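Side-chain contacts in glycosylation Associate Protein 3 (Streptococcus agalactiae serotype V, PDB 6OYC), which probably works with Gap1 and Gap2 in the accessory Sec pathway, where glycosylated surface adhesins are made and exported, and may bind sugar: residues Thr41-Trp46 / Ser129-His134; Gly233-Leu238 / Ala256-Leu261; Tyr240-Pro245 / Arg277-Thr282. All blocks are in the same frame, centred on the assembly; numbering follows the deposited sequence.

Contact 1: residues Thr41-Trp46 / Ser129-His134; sequences TNLYTW and SDFTFH
Trp46 has CG anti to its carbonyl carbon (chi1 -61°), while Phe133 has CG on the far side from its own backbone N (chi1 172°). These settings send the indole and the phenyl ring toward each other from facing strands. Trp46 CH2 lies 3.8 Å from Phe133 CZ. The indole six-membered ring and the phenyl ring have centroids 5.8 Å apart and planes turned by 40°, so the rings meet obliquely. Leu43 CD1 comes up against Phe131, 3.6 Å from its CZ and 4.0 Å from its CE2. Both pairs are apolar, and no hydrogen bond joins the two segments. The nearest CA atoms, of Leu43 and Phe133, are 10.9 Å apart, so only side chains meet. Within 41-46, Tyr44 CD2 lies over one face of the indole. The indole NE1 is satisfied by Tyr8 O. Phe131 also stacks on Phe32 of strand 29-33 and touches Leu78 of strand 69-78. Strand 41-47 is an outer strand of the four-stranded antiparallel sheet, paired with 118-125. Strand 130-140 belongs to the six-stranded sheet, beside 29-33 and 69-78. The two sheets face each other as a beta-sandwich, consistent with the galactose-binding-like clan of the family.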
loop_
_atom_site.group_PDB
_atom_site.type_symbol
_atom_site.label_atom_id
_atom_site.label_comp_id
_atom_site.label_asym_id
_atom_site.label_seq_id
_atom_site.Cartn_x
_atom_site.Cartn_y
_atom_site.Cartn_z
ATOM N N THR C 41 -7.092 -5.015 26.085
ATOM C CA THR C 41 -5.720 -4.566 25.936
ATOM C C THR C 41 -5.669 -3.497 24.857
ATOM O O THR C 41 -6.265 -3.655 23.782
ATOM C CB THR C 41 -4.793 -5.721 25.558
ATOM O OG1 THR C 41 -5.099 -6.871 26.358
ATOM C CG2 THR C 41 -3.319 -5.316 25.751
ATOM N N ASN C 42 -4.977 -2.407 25.154
ATOM C CA ASN C 42 -4.638 -1.421 24.137
ATOM C C ASN C 42 -3.435 -1.995 23.403
ATOM O O ASN C 42 -2.322 -1.987 23.925
ATOM C CB ASN C 42 -4.342 -0.070 24.777
ATOM C CG ASN C 42 -4.282 1.057 23.766
ATOM O OD1 ASN C 42 -5.159 1.918 23.718
ATOM N ND2 ASN C 42 -3.238 1.055 22.951
ATOM N N LEU C 43 -3.666 -2.547 22.204
ATOM C CA LEU C 43 -2.601 -3.251 21.491
ATOM C C LEU C 43 -1.655 -2.295 20.795
ATOM O O LEU C 43 -0.473 -2.619 20.620
ATOM C CB LEU C 43 -3.178 -4.203 20.444
ATOM C CG LEU C 43 -4.127 -5.295 20.923
ATOM C CD1 LEU C 43 -5.022 -5.726 19.775
ATOM C CD2 LEU C 43 -3.347 -6.489 21.490
ATOM N N TYR C 44 -2.159 -1.134 20.380
ATOM C CA TYR C 44 -1.354 -0.196 19.621
ATOM C C TYR C 44 -2.096 1.126 19.528
ATOM O O TYR C 44 -3.323 1.143 19.392
ATOM C CB TYR C 44 -1.039 -0.744 18.217
ATOM C CG TYR C 44 0.002 0.095 17.546
ATOM C CD1 TYR C 44 1.338 0.002 17.922
ATOM C CD2 TYR C 44 -0.351 1.039 16.586
ATOM C CE1 TYR C 44 2.297 0.806 17.342
ATOM C CE2 TYR C 44 0.609 1.840 15.985
ATOM C CZ TYR C 44 1.934 1.716 16.365
ATOM O OH TYR C 44 2.894 2.518 15.796
ATOM N N THR C 45 -1.347 2.225 19.577
ATOM C CA THR C 45 -1.923 3.561 19.465
ATOM C C THR C 45 -1.125 4.391 18.469
ATOM O O THR C 45 0.099 4.513 18.592
ATOM C CB THR C 45 -1.972 4.270 20.827
ATOM O OG1 THR C 45 -2.924 3.609 21.666
ATOM C CG2 THR C 45 -2.422 5.730 20.665
ATOM N N TRP C 46 -1.830 4.957 17.493
ATOM C CA TRP C 46 -1.325 5.945 16.553
ATOM C C TRP C 46 -1.650 7.353 17.046
ATOM O O TRP C 46 -2.648 7.572 17.736
ATOM C CB TRP C 46 -1.957 5.749 15.175
ATOM C CG TRP C 46 -1.692 4.438 14.517
ATOM C CD1 TRP C 46 -0.692 4.159 13.634
ATOM C CD2 TRP C 46 -2.466 3.234 14.644
ATOM N NE1 TRP C 46 -0.780 2.853 13.214
ATOM C CE2 TRP C 46 -1.864 2.264 13.809
ATOM C CE3 TRP C 46 -3.596 2.880 15.386
ATOM C CZ2 TRP C 46 -2.356 0.958 13.700
ATOM C CZ3 TRP C 46 -4.090 1.585 15.268
ATOM C CH2 TRP C 46 -3.469 0.641 14.435
ATOM N N SER C 129 -8.518 -14.293 20.489
ATOM C CA SER C 129 -7.379 -15.193 20.617
ATOM C C SER C 129 -6.437 -15.153 19.421
ATOM O O SER C 129 -5.234 -15.399 19.584
ATOM C CB SER C 129 -7.872 -16.630 20.813
ATOM O OG SER C 129 -8.353 -16.803 22.134
ATOM N N ASP C 130 -6.957 -14.881 18.226
ATOM C CA ASP C 130 -6.155 -14.883 17.014
ATOM C C ASP C 130 -6.738 -13.880 16.035
ATOM O O ASP C 130 -7.944 -13.889 15.781
ATOM C CB ASP C 130 -6.128 -16.246 16.312
ATOM C CG ASP C 130 -5.700 -17.359 17.210
ATOM O OD1 ASP C 130 -6.531 -17.796 18.028
ATOM O OD2 ASP C 130 -4.550 -17.833 17.076
ATOM N N PHE C 131 -5.871 -13.045 15.470
ATOM C CA PHE C 131 -6.251 -12.210 14.342
ATOM C C PHE C 131 -5.002 -11.795 13.571
ATOM O O PHE C 131 -3.881 -11.840 14.096
ATOM C CB PHE C 131 -7.052 -10.984 14.800
ATOM C CG PHE C 131 -6.264 -10.015 15.657
ATOM C CD1 PHE C 131 -5.458 -9.048 15.074
ATOM C CD2 PHE C 131 -6.351 -10.060 17.032
ATOM C CE1 PHE C 131 -4.746 -8.158 15.855
ATOM C CE2 PHE C 131 -5.639 -9.163 17.822
ATOM C CZ PHE C 131 -4.838 -8.220 17.236
ATOM N N THR C 132 -5.219 -11.374 12.318
ATOM C CA THR C 132 -4.201 -10.746 11.481
ATOM C C THR C 132 -4.657 -9.332 11.160
ATOM O O THR C 132 -5.684 -9.145 10.503
ATOM C CB THR C 132 -3.958 -11.521 10.180
ATOM O OG1 THR C 132 -3.426 -12.815 10.481
ATOM C CG2 THR C 132 -2.958 -10.772 9.290
ATOM N N PHE C 133 -3.895 -8.346 11.615
ATOM C CA PHE C 133 -4.178 -6.945 11.335
ATOM C C PHE C 133 -3.377 -6.500 10.118
ATOM O O PHE C 133 -2.171 -6.760 10.033
ATOM C CB PHE C 133 -3.839 -6.066 12.537
ATOM C CG PHE C 133 -3.936 -4.593 12.255
ATOM C CD1 PHE C 133 -5.163 -3.941 12.320
ATOM C CD2 PHE C 133 -2.805 -3.859 11.906
ATOM C CE1 PHE C 133 -5.255 -2.580 12.052
ATOM C CE2 PHE C 133 -2.889 -2.513 11.642
ATOM C CZ PHE C 133 -4.111 -1.865 11.718
ATOM N N HIS C 134 -4.045 -5.826 9.188
ATOM C CA HIS C 134 -3.388 -5.305 7.990
ATOM C C HIS C 134 -3.170 -3.803 8.079
ATOM O O HIS C 134 -2.030 -3.341 7.999
ATOM C CB HIS C 134 -4.201 -5.653 6.733
ATOM C CG HIS C 134 -4.370 -7.122 6.534
ATOM N ND1 HIS C 134 -3.298 -7.968 6.337
ATOM C CD2 HIS C 134 -5.473 -7.907 6.546
ATOM C CE1 HIS C 134 -3.736 -9.208 6.218
ATOM N NE2 HIS C 134 -5.051 -9.200 6.344
#

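Contact 2: residues Gly233-Leu238 / Ala256-Leu261; sequences GNFAAL and APFGIL
Phe235 and Leu261 make the close part of this contact. Leu261 lies over one face of the Phe235 ring. Its CB is 4.2 Å from the ring centroid and 18° off the ring normal, a CH-pi contact. The CB sits toward the rim, above the CD2 and CE2 side. Over the same face, Leu261 CD1 lies near the CG-CD1 edge, 3.9 Å from Phe235 CD1 and 4.0 Å from Phe235 CG. The leucine therefore spans the ring, and both residues are buried. Phe235 CG is trans to the backbone N (chi1 -169°), which extends the ring from helix 231-243 toward helix 258-262.

Phe258 gives a lighter touch. Only the end of its side chain comes near, with CE1 4.0 Å from Phe235 CZ and 4.1 Å from Phe235 CE1. The two rings meet obliquely. Phe258 is partly exposed, and next to it Pro257, Gly259 and Ile260 are exposed in the chain. Pro257 is the N-cap of the short helix, and its O accepts the backbone N-H of Leu261 at 2.9 Å. Leu276 and Trp280 of helix 270-281 pack on Phe235 and Leu261 respectively.

Helix 231-243 links the adjacent parallel strands 223-227 and 248-251. This is a beta-alpha-beta crossover, here with the following helix 258-262 packed against the crossover helix, in an alpha/beta fold built on a parallel sheet.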
loop_
_atom_site.group_PDB
_atom_site.type_symbol
_atom_site.label_atom_id
_atom_site.label_comp_id
_atom_site.label_asym_id
_atom_site.label_seq_id
_atom_site.Cartn_x
_atom_site.Cartn_y
_atom_site.Cartn_z
ATOM N N GLY C 233 4.548 -1.189 -8.569
ATOM C CA GLY C 233 4.478 -1.409 -10.007
ATOM C C GLY C 233 5.852 -1.435 -10.654
ATOM O O GLY C 233 6.138 -2.290 -11.495
ATOM N N ASN C 234 6.713 -0.480 -10.289
ATOM C CA ASN C 234 8.071 -0.478 -10.824
ATOM C C ASN C 234 8.778 -1.780 -10.481
ATOM O O ASN C 234 9.500 -2.342 -11.306
ATOM C CB ASN C 234 8.873 0.710 -10.280
ATOM C CG ASN C 234 8.364 2.056 -10.768
ATOM O OD1 ASN C 234 7.870 2.185 -11.877
ATOM N ND2 ASN C 234 8.502 3.070 -9.929
ATOM N N PHE C 235 8.577 -2.273 -9.259
ATOM C CA PHE C 235 9.197 -3.528 -8.851
ATOM C C PHE C 235 8.636 -4.698 -9.650
ATOM O O PHE C 235 9.392 -5.507 -10.197
ATOM C CB PHE C 235 8.981 -3.739 -7.357
ATOM C CG PHE C 235 9.781 -4.861 -6.773
ATOM C CD1 PHE C 235 11.125 -5.003 -7.072
ATOM C CD2 PHE C 235 9.195 -5.753 -5.887
ATOM C CE1 PHE C 235 11.867 -6.039 -6.522
ATOM C CE2 PHE C 235 9.932 -6.781 -5.322
ATOM C CZ PHE C 235 11.269 -6.929 -5.651
ATOM N N ALA C 236 7.307 -4.800 -9.724
ATOM C CA ALA C 236 6.685 -5.836 -10.539
ATOM C C ALA C 236 7.137 -5.756 -11.995
ATOM O O ALA C 236 7.467 -6.784 -12.603
ATOM C CB ALA C 236 5.163 -5.733 -10.442
ATOM N N ALA C 237 7.162 -4.547 -12.570
ATOM C CA ALA C 237 7.587 -4.398 -13.961
ATOM C C ALA C 237 8.990 -4.951 -14.179
ATOM O O ALA C 237 9.257 -5.587 -15.203
ATOM C CB ALA C 237 7.521 -2.930 -14.385
ATOM N N LEU C 238 9.903 -4.723 -13.232
ATOM C CA LEU C 238 11.238 -5.297 -13.358
ATOM C C LEU C 238 11.170 -6.815 -13.377
ATOM O O LEU C 238 11.916 -7.472 -14.113
ATOM C CB LEU C 238 12.135 -4.830 -12.209
ATOM C CG LEU C 238 12.565 -3.364 -12.157
ATOM C CD1 LEU C 238 13.165 -3.079 -10.792
ATOM C CD2 LEU C 238 13.555 -3.031 -13.267
ATOM N N ALA C 256 10.894 2.137 -3.012
ATOM C CA ALA C 256 11.270 1.974 -1.616
ATOM C C ALA C 256 12.521 1.119 -1.543
ATOM O O ALA C 256 12.928 0.526 -2.540
ATOM C CB ALA C 256 10.119 1.338 -0.846
ATOM N N PRO C 257 13.178 1.036 -0.384
ATOM C CA PRO C 257 14.343 0.151 -0.288
ATOM C C PRO C 257 13.941 -1.288 -0.582
ATOM O O PRO C 257 12.774 -1.666 -0.441
ATOM C CB PRO C 257 14.804 0.328 1.161
ATOM C CG PRO C 257 14.339 1.701 1.525
ATOM C CD PRO C 257 13.008 1.828 0.850
ATOM N N PHE C 258 14.919 -2.080 -1.040
ATOM C CA PHE C 258 14.625 -3.437 -1.499
ATOM C C PHE C 258 13.900 -4.235 -0.419
ATOM O O PHE C 258 12.835 -4.815 -0.666
ATOM C CB PHE C 258 15.919 -4.141 -1.933
ATOM C CG PHE C 258 15.716 -5.564 -2.361
ATOM C CD1 PHE C 258 15.059 -5.859 -3.540
ATOM C CD2 PHE C 258 16.165 -6.613 -1.568
ATOM C CE1 PHE C 258 14.865 -7.187 -3.935
ATOM C CE2 PHE C 258 15.968 -7.936 -1.949
ATOM C CZ PHE C 258 15.313 -8.220 -3.135
ATOM N N GLY C 259 14.446 -4.240 0.801
ATOM C CA GLY C 259 13.799 -4.944 1.892
ATOM C C GLY C 259 12.386 -4.469 2.163
ATOM O O GLY C 259 11.536 -5.253 2.592
ATOM N N ILE C 260 12.109 -3.188 1.930
ATOM C CA ILE C 260 10.748 -2.712 2.149
ATOM C C ILE C 260 9.833 -3.174 1.020
ATOM O O ILE C 260 8.676 -3.539 1.257
ATOM C CB ILE C 260 10.741 -1.184 2.331
ATOM C CG1 ILE C 260 11.453 -0.829 3.649
ATOM C CG2 ILE C 260 9.304 -0.625 2.236
ATOM C CD1 ILE C 260 11.530 0.650 3.986
ATOM N N LEU C 261 10.334 -3.197 -0.220
ATOM C CA LEU C 261 9.518 -3.688 -1.330
ATOM C C LEU C 261 9.042 -5.114 -1.082
ATOM O O LEU C 261 7.895 -5.452 -1.385
ATOM C CB LEU C 261 10.304 -3.611 -2.639
ATOM C CG LEU C 261 10.617 -2.197 -3.124
ATOM C CD1 LEU C 261 11.550 -2.218 -4.327
ATOM C CD2 LEU C 261 9.333 -1.415 -3.416
#

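Contact 3: residues Tyr240-Pro245 / Arg277-Thr282; sequences YAKKFP and REVWDT
Lys242 and Glu278 form the salt bridge between the two helices. Lys242 NZ is 3.1 Å from Glu278 OE2, in a weak hydrogen bond. Glu278 OE1 is also near, 3.3 Å from the same NZ, so the ammonium group faces both carboxylate oxygens. The two side chains cross at about a right angle. Each is bent at its second torsion, Lys242 with chi2 at 92° and Glu278 with chi2 at -88°, and these bends turn the two charged ends toward each other. Lys242 is exposed and Glu278 partly so, and solvent probably weakens the bridge.

Two polar links lie within 277-282. Arg277 NE makes a salt-bridging hydrogen bond to Asp281 OD1 at 3.2 Å, one turn further along the helix. It comes on the syn side, somewhat out of the carboxylate plane. Trp280 CD1 lies over one face of that guanidinium, toward its rim. Thr282 has just left the helix, and its OG1 donates to Glu278 O at 3.0 Å. This bond closes back onto the last helical turn, and the donor is tilted 27° from the carbonyl plane.

Helices 231-243 and 270-281 belong to the alpha/beta part of the chain, and both end here. Helix 231-243 leads into strand 248-251 of the parallel sheet, and Tyr240 in its last turns touches helix 206-218.

Beneath the salt bridge the contact turns apolar. Val279 is buried. Its CG2 lies 4.0 Å from both Lys242 CB and Lys242 CG, packing against the aliphatic start of the lysine. The nearest CA atoms, of Lys242 and Val279, are 6.7 Å apart.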
loop_
_atom_site.group_PDB
_atom_site.type_symbol
_atom_site.label_atom_id
_atom_site.label_comp_id
_atom_site.label_asym_id
_atom_site.label_seq_id
_atom_site.Cartn_x
_atom_site.Cartn_y
_atom_site.Cartn_z
ATOM N N TYR C 240 8.521 -8.857 -14.242
ATOM C CA TYR C 240 7.958 -9.340 -15.493
ATOM C C TYR C 240 8.988 -9.269 -16.624
ATOM O O TYR C 240 9.096 -10.205 -17.428
ATOM C CB TYR C 240 6.684 -8.550 -15.822
ATOM C CG TYR C 240 5.566 -8.807 -14.819
ATOM C CD1 TYR C 240 5.285 -10.096 -14.389
ATOM C CD2 TYR C 240 4.814 -7.765 -14.285
ATOM C CE1 TYR C 240 4.281 -10.346 -13.474
ATOM C CE2 TYR C 240 3.797 -8.012 -13.368
ATOM C CZ TYR C 240 3.541 -9.304 -12.962
ATOM O OH TYR C 240 2.551 -9.585 -12.047
ATOM N N ALA C 241 9.788 -8.192 -16.673
ATOM C CA ALA C 241 10.775 -8.058 -17.738
ATOM C C ALA C 241 11.860 -9.121 -17.638
ATOM O O ALA C 241 12.402 -9.545 -18.664
ATOM C CB ALA C 241 11.404 -6.667 -17.729
ATOM N N LYS C 242 12.188 -9.576 -16.432
ATOM C CA LYS C 242 13.189 -10.623 -16.348
ATOM C C LYS C 242 12.611 -11.971 -16.764
ATOM O O LYS C 242 13.315 -12.787 -17.371
ATOM C CB LYS C 242 13.771 -10.665 -14.940
ATOM C CG LYS C 242 14.398 -11.978 -14.544
ATOM C CD LYS C 242 15.883 -12.015 -14.850
ATOM C CE LYS C 242 16.510 -13.328 -14.323
ATOM N NZ LYS C 242 17.999 -13.419 -14.521
ATOM N N LYS C 243 11.332 -12.204 -16.484
ATOM C CA LYS C 243 10.690 -13.443 -16.898
ATOM C C LYS C 243 10.344 -13.467 -18.384
ATOM O O LYS C 243 10.248 -14.559 -18.947
ATOM C CB LYS C 243 9.423 -13.682 -16.071
ATOM C CG LYS C 243 9.691 -14.133 -14.651
ATOM C CD LYS C 243 10.379 -15.499 -14.636
ATOM C CE LYS C 243 9.538 -16.551 -13.920
ATOM N NZ LYS C 243 9.608 -17.887 -14.587
ATOM N N PHE C 244 10.157 -12.308 -19.029
ATOM C CA PHE C 244 9.702 -12.230 -20.422
ATOM C C PHE C 244 10.556 -11.258 -21.224
ATOM O O PHE C 244 10.184 -10.094 -21.404
ATOM C CB PHE C 244 8.236 -11.810 -20.515
ATOM C CG PHE C 244 7.290 -12.673 -19.716
ATOM C CD1 PHE C 244 6.992 -13.963 -20.120
ATOM C CD2 PHE C 244 6.677 -12.180 -18.569
ATOM C CE1 PHE C 244 6.110 -14.755 -19.391
ATOM C CE2 PHE C 244 5.793 -12.970 -17.830
ATOM C CZ PHE C 244 5.513 -14.260 -18.242
ATOM N N PRO C 245 11.690 -11.717 -21.759
ATOM C CA PRO C 245 12.522 -10.843 -22.606
ATOM C C PRO C 245 11.783 -10.197 -23.770
ATOM O O PRO C 245 12.284 -9.213 -24.325
ATOM C CB PRO C 245 13.615 -11.791 -23.114
ATOM C CG PRO C 245 13.697 -12.852 -22.085
ATOM C CD PRO C 245 12.314 -13.033 -21.529
ATOM N N ARG C 277 16.365 -10.212 -5.726
ATOM C CA ARG C 277 17.535 -9.359 -5.543
ATOM C C ARG C 277 18.326 -9.237 -6.836
ATOM O O ARG C 277 18.900 -8.174 -7.117
ATOM C CB ARG C 277 18.417 -9.887 -4.403
ATOM C CG ARG C 277 19.660 -9.016 -4.089
ATOM C CD ARG C 277 19.335 -7.827 -3.172
ATOM N NE ARG C 277 20.212 -6.672 -3.403
ATOM C CZ ARG C 277 20.280 -5.604 -2.604
ATOM N NH1 ARG C 277 19.524 -5.538 -1.517
ATOM N NH2 ARG C 277 21.103 -4.594 -2.887
ATOM N N GLU C 278 18.341 -10.298 -7.648
ATOM C CA GLU C 278 19.005 -10.236 -8.946
ATOM C C GLU C 278 18.283 -9.265 -9.874
ATOM O O GLU C 278 18.908 -8.384 -10.477
ATOM C CB GLU C 278 19.078 -11.639 -9.560
ATOM C CG GLU C 278 20.007 -11.755 -10.771
ATOM C CD GLU C 278 19.316 -11.433 -12.096
ATOM O OE1 GLU C 278 20.026 -11.231 -13.104
ATOM O OE2 GLU C 278 18.065 -11.387 -12.134
ATOM N N VAL C 279 16.969 -9.433 -10.017
ATOM C CA VAL C 279 16.093 -8.464 -10.664
ATOM C C VAL C 279 16.450 -7.052 -10.199
ATOM O O VAL C 279 16.628 -6.141 -11.018
ATOM C CB VAL C 279 14.618 -8.806 -10.361
ATOM C CG1 VAL C 279 13.675 -7.687 -10.801
ATOM C CG2 VAL C 279 14.229 -10.155 -10.999
ATOM N N TRP C 280 16.596 -6.878 -8.884
ATOM C CA TRP C 280 16.837 -5.554 -8.311
ATOM C C TRP C 280 18.200 -4.994 -8.717
ATOM O O TRP C 280 18.302 -3.839 -9.141
ATOM C CB TRP C 280 16.709 -5.632 -6.786
ATOM C CG TRP C 280 17.054 -4.366 -6.067
ATOM C CD1 TRP C 280 18.161 -4.136 -5.308
ATOM C CD2 TRP C 280 16.281 -3.155 -6.030
ATOM N NE1 TRP C 280 18.131 -2.858 -4.805
ATOM C CE2 TRP C 280 16.989 -2.234 -5.234
ATOM C CE3 TRP C 280 15.067 -2.758 -6.602
ATOM C CZ2 TRP C 280 16.519 -0.937 -4.987
ATOM C CZ3 TRP C 280 14.602 -1.467 -6.356
ATOM C CH2 TRP C 280 15.327 -0.577 -5.553
ATOM N N ASP C 281 19.263 -5.794 -8.595
ATOM C CA ASP C 281 20.612 -5.302 -8.878
ATOM C C ASP C 281 20.879 -5.051 -10.356
ATOM O O ASP C 281 21.910 -4.448 -10.673
ATOM C CB ASP C 281 21.673 -6.281 -8.375
ATOM C CG ASP C 281 21.632 -6.470 -6.884
ATOM O OD1 ASP C 281 21.329 -5.501 -6.155
ATOM O OD2 ASP C 281 21.900 -7.595 -6.439
ATOM N N THR C 282 20.016 -5.509 -11.266
ATOM C CA THR C 282 20.198 -5.258 -12.698
ATOM C C THR C 282 19.213 -4.225 -13.239
ATOM O O THR C 282 19.113 -4.044 -14.463
ATOM C CB THR C 282 20.087 -6.569 -13.498
ATOM O OG1 THR C 282 18.835 -7.213 -13.225
ATOM C CG2 THR C 282 21.215 -7.528 -13.127
#

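Contact 1 comes first along the chain and closes before the others open. It joins two antiparallel sheets in the range of the accessory Sec family. Its centre is about 27 Å from that of contact 2 and about 37 Å from that of contact 3. Contacts 1 and 3 lie on opposite sides of the chain's centre. Contacts 2 and 3 alternate along the chain and have centres about 11 Å apart. Both use helix 231-243, and helices 258-262 and 270-281 pack against it in succession. They touch where Leu238 meets Val279 and Phe258 meets Trp280. The chain thus combines a beta-sandwich with a separate alpha/beta part, in which helices 231-243, 258-262 and 270-281 pack together.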